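Local coordinates for protein nucleoporin NUP159 (Saccharomyces cerevisiae, PDB 1XIP) that serves as a nuclear pore component whose N-terminal beta-propeller domain acts in mRNA export by tethering the helicase Dbp5 to the pore, at residues K34-F37 and A38-N42; V53-G57 and S58-V62. All coordinates share one frame; numbering follows the deposited sequence.

Contact 1: K34-F37 and A38-N42; sequences KLPF and ASLQN
L35 and L40 both turn CG to the side of their own backbone N, opposite the carbonyl carbon (chi1 -71° and -47°), and these torsions bring their branches together across a bend of the chain. The leucines lie on the two arms leading into and out of an inverse gamma turn centred on F37, set in the loop that leads from strand 18-26 to strand 43-46 of the beta-propeller. It illustrates how a tight turn can bring the side chains that flank it together. The two leucines cross at about a right angle, CD1 of L35 meeting CD1 of L40 at 3.6 Å. The other branch of L40, CD2, lies 4.1 Å from CD of P36, again with the side chains crossed. F37 sends its ring the other way, out of the bend, where it meets F276 edge-to-face. I91 of strand 90-96 touches P36, A38 and L40, while I338 of strand 337-343 packs on both leucines, so the cluster is packed between strands of two different sheets. CD2 of L40 also lies 3.6 Å from P36 O, and the gamma turn is closed at this same oxygen by a weak, strongly bent hydrogen bond from A38 N, 2.7 Å long with 125° at the hydrogen.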
loop_
_atom_site.group_PDB
_atom_site.type_symbol
_atom_site.label_atom_id
_atom_site.label_comp_id
_atom_site.label_asym_id
_atom_site.label_seq_id
_atom_site.Cartn_x
_atom_site.Cartn_y
_atom_site.Cartn_z
ATOM N N LYS A 34 -10.730 10.828 -11.338
ATOM C CA LYS A 34 -10.313 9.905 -12.384
ATOM C C LYS A 34 -8.873 9.408 -12.123
ATOM O O LYS A 34 -7.904 10.071 -12.486
ATOM C CB LYS A 34 -10.445 10.578 -13.760
ATOM C CG LYS A 34 -10.397 9.621 -14.939
ATOM C CD LYS A 34 -10.354 10.394 -16.281
ATOM C CE LYS A 34 -10.818 9.522 -17.466
ATOM N NZ LYS A 34 -10.454 10.127 -18.790
ATOM N N LEU A 35 -8.760 8.244 -11.478
ATOM C CA LEU A 35 -7.478 7.659 -11.077
ATOM C C LEU A 35 -7.174 6.469 -11.969
ATOM O O LEU A 35 -8.102 5.821 -12.425
ATOM C CB LEU A 35 -7.584 7.137 -9.655
ATOM C CG LEU A 35 -7.675 8.021 -8.421
ATOM C CD1 LEU A 35 -6.310 8.488 -8.023
ATOM C CD2 LEU A 35 -8.656 9.193 -8.541
ATOM N N PRO A 36 -5.898 6.151 -12.206
ATOM C CA PRO A 36 -5.550 4.969 -13.006
ATOM C C PRO A 36 -6.034 3.706 -12.306
ATOM O O PRO A 36 -5.752 3.540 -11.119
ATOM C CB PRO A 36 -4.020 5.006 -13.048
ATOM C CG PRO A 36 -3.672 6.401 -12.754
ATOM C CD PRO A 36 -4.695 6.878 -11.760
ATOM N N PHE A 37 -6.768 2.849 -13.017
ATOM C CA PHE A 37 -7.347 1.651 -12.431
ATOM C C PHE A 37 -6.274 0.608 -12.151
ATOM O O PHE A 37 -6.099 -0.354 -12.894
ATOM C CB PHE A 37 -8.458 1.079 -13.327
ATOM C CG PHE A 37 -9.364 0.105 -12.619
ATOM C CD1 PHE A 37 -10.168 0.518 -11.556
ATOM C CD2 PHE A 37 -9.404 -1.225 -13.001
ATOM C CE1 PHE A 37 -10.994 -0.392 -10.889
ATOM C CE2 PHE A 37 -10.229 -2.138 -12.334
ATOM C CZ PHE A 37 -11.016 -1.717 -11.275
ATOM N N ALA A 38 -5.555 0.821 -11.053
ATOM C CA ALA A 38 -4.456 -0.036 -10.618
ATOM C C ALA A 38 -4.239 0.281 -9.172
ATOM O O ALA A 38 -4.764 1.279 -8.651
ATOM C CB ALA A 38 -3.201 0.266 -11.401
ATOM N N SER A 39 -3.487 -0.545 -8.489
ATOM C CA SER A 39 -3.153 -0.193 -7.139
ATOM C C SER A 39 -2.062 0.859 -7.252
ATOM O O SER A 39 -1.176 0.754 -8.096
ATOM C CB SER A 39 -2.704 -1.406 -6.377
ATOM O OG SER A 39 -1.554 -1.938 -6.960
ATOM N N LEU A 40 -2.170 1.922 -6.470
ATOM C CA LEU A 40 -1.285 3.056 -6.664
ATOM C C LEU A 40 -0.361 3.172 -5.488
ATOM O O LEU A 40 -0.796 3.018 -4.351
ATOM C CB LEU A 40 -2.073 4.349 -6.831
ATOM C CG LEU A 40 -3.275 4.463 -7.764
ATOM C CD1 LEU A 40 -3.947 5.823 -7.524
ATOM C CD2 LEU A 40 -2.829 4.382 -9.163
ATOM N N GLN A 41 0.912 3.443 -5.764
ATOM C CA GLN A 41 1.910 3.616 -4.726
ATOM C C GLN A 41 2.732 4.819 -5.071
ATOM O O GLN A 41 3.911 4.706 -5.459
ATOM C CB GLN A 41 2.772 2.389 -4.632
ATOM C CG GLN A 41 2.036 1.254 -3.962
ATOM C CD GLN A 41 2.810 -0.022 -3.983
ATOM O OE1 GLN A 41 3.483 -0.358 -3.004
ATOM N NE2 GLN A 41 2.717 -0.760 -5.099
ATOM N N ASN A 42 2.098 5.981 -4.941
ATOM C CA ASN A 42 2.577 7.178 -5.581
ATOM C C ASN A 42 3.329 8.132 -4.640
ATOM O O ASN A 42 3.386 9.357 -4.884
ATOM C CB ASN A 42 1.407 7.872 -6.256
ATOM C CG ASN A 42 0.995 7.190 -7.542
ATOM O OD1 ASN A 42 1.300 6.026 -7.778
ATOM N ND2 ASN A 42 0.293 7.915 -8.379
#

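Contact 2: V53-G57 and S58-V62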
loop_
_atom_site.group_PDB
_atom_site.type_symbol
_atom_site.label_atom_id
_atom_site.label_comp_id
_atom_site.label_asym_id
_atom_site.label_seq_id
_atom_site.Cartn_x
_atom_site.Cartn_y
_atom_site.Cartn_z
ATOM N N VAL A 53 9.798 11.177 -3.544
ATOM C CA VAL A 53 9.085 11.231 -4.807
ATOM C C VAL A 53 7.610 11.115 -4.532
ATOM O O VAL A 53 7.175 10.374 -3.626
ATOM C CB VAL A 53 9.339 10.011 -5.727
ATOM C CG1 VAL A 53 9.863 10.433 -7.034
ATOM C CG2 VAL A 53 10.167 8.970 -5.064
ATOM N N ALA A 54 6.834 11.757 -5.387
ATOM C CA ALA A 54 5.387 11.736 -5.305
ATOM C C ALA A 54 4.869 11.991 -6.692
ATOM O O ALA A 54 5.524 12.659 -7.485
ATOM C CB ALA A 54 4.903 12.804 -4.353
ATOM N N ALA A 55 3.708 11.416 -6.993
ATOM C CA ALA A 55 3.015 11.677 -8.227
ATOM C C ALA A 55 1.497 11.773 -7.994
ATOM O O ALA A 55 0.895 10.888 -7.392
ATOM C CB ALA A 55 3.333 10.586 -9.228
ATOM N N SER A 56 0.886 12.851 -8.468
ATOM C CA SER A 56 -0.570 12.973 -8.460
ATOM C C SER A 56 -1.003 13.785 -9.639
ATOM O O SER A 56 -0.271 14.672 -10.086
ATOM C CB SER A 56 -1.062 13.653 -7.179
ATOM O OG SER A 56 -2.485 13.600 -7.087
ATOM N N GLY A 57 -2.193 13.491 -10.151
ATOM C CA GLY A 57 -2.737 14.201 -11.307
ATOM C C GLY A 57 -1.770 14.419 -12.467
ATOM O O GLY A 57 -1.656 15.531 -12.968
ATOM N N SER A 58 -1.069 13.370 -12.901
ATOM C CA SER A 58 -0.174 13.485 -14.060
ATOM C C SER A 58 1.157 14.229 -13.820
ATOM O O SER A 58 2.002 14.246 -14.709
ATOM C CB SER A 58 -0.886 14.120 -15.273
ATOM O OG SER A 58 -1.949 13.310 -15.749
ATOM N N LYS A 59 1.347 14.834 -12.649
ATOM C CA LYS A 59 2.635 15.444 -12.303
ATOM C C LYS A 59 3.397 14.577 -11.319
ATOM O O LYS A 59 2.885 14.254 -10.237
ATOM C CB LYS A 59 2.428 16.836 -11.704
ATOM C CG LYS A 59 3.678 17.681 -11.646
ATOM C CD LYS A 59 3.573 18.715 -10.544
ATOM C CE LYS A 59 3.849 20.159 -11.029
ATOM N NZ LYS A 59 4.282 21.096 -9.909
ATOM N N ALA A 60 4.608 14.173 -11.705
ATOM C CA ALA A 60 5.547 13.481 -10.814
ATOM C C ALA A 60 6.653 14.427 -10.321
ATOM O O ALA A 60 7.140 15.256 -11.077
ATOM C CB ALA A 60 6.154 12.293 -11.531
ATOM N N VAL A 61 7.062 14.295 -9.065
ATOM C CA VAL A 61 8.151 15.149 -8.537
ATOM C C VAL A 61 9.133 14.417 -7.624
ATOM O O VAL A 61 8.741 13.560 -6.850
ATOM C CB VAL A 61 7.610 16.425 -7.738
ATOM C CG1 VAL A 61 6.800 17.331 -8.621
ATOM C CG2 VAL A 61 6.803 16.022 -6.507
ATOM N N VAL A 62 10.403 14.787 -7.702
ATOM C CA VAL A 62 11.370 14.479 -6.648
ATOM C C VAL A 62 11.700 15.791 -5.898
ATOM O O VAL A 62 11.892 16.813 -6.528
ATOM C CB VAL A 62 12.633 13.868 -7.267
ATOM C CG1 VAL A 62 13.696 13.627 -6.239
ATOM C CG2 VAL A 62 12.282 12.579 -7.923
#
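V53 and V62 lie side by side and point the same way, with V53 CG1 3.4 Å from V62 CG2. In V62 that branch stands anti to the carbonyl carbon while CG1 is anti to the backbone N (chi1 176°), which turns CG2 to its partner. A55 and A60 make the second pair on this face, their CB atoms 4.0 Å apart. The opposite face carries A54 and V61 in a looser contact, A54 CB to V61 CG2 being 4.3 Å.

Backbone bonds set this register. A54 and V61 form a hydrogen-bonded pair, in which V61 N reaches A54 O at 2.7 Å with 166° at the hydrogen, and A54 N returns a bond to V61 O. Nearer the bend S56 and K59 do likewise, although K59 N sits well above the carbonyl plane of S56, at 3.0 Å from S56 O. Between them G57 and S58 both take positive phi values, as the inner positions of a type I' turn require.

Further out, S56 OG is hydrogen-bonded to the carbonyl O of P29, V53 packs on V93 and F95, A55 meets V90, and V62 touches W83. The whole is a two-residue type I' beta hairpin, joining the two middle strands of a four-stranded antiparallel propeller blade.

The two contacts follow each other along the chain, contact 1 closing before contact 2 opens, with strand 43-46 between them. Their centres are 12 Å apart, about 11 and 17 Å from the centre of the chain and on the same side of it. They meet where N42, at the end of contact 1, probably accepts a hydrogen bond from A55 of contact 2, N42 O to A55 N being 3.0 Å; N42 ND2 also bonds to A55 O. Both contacts touch strand 90-96 of the next blade. The loop of contact 1 also meets 129-134 and 337-343, so it links several blades nearer the centre, while the hairpin lies farther out in its own blade.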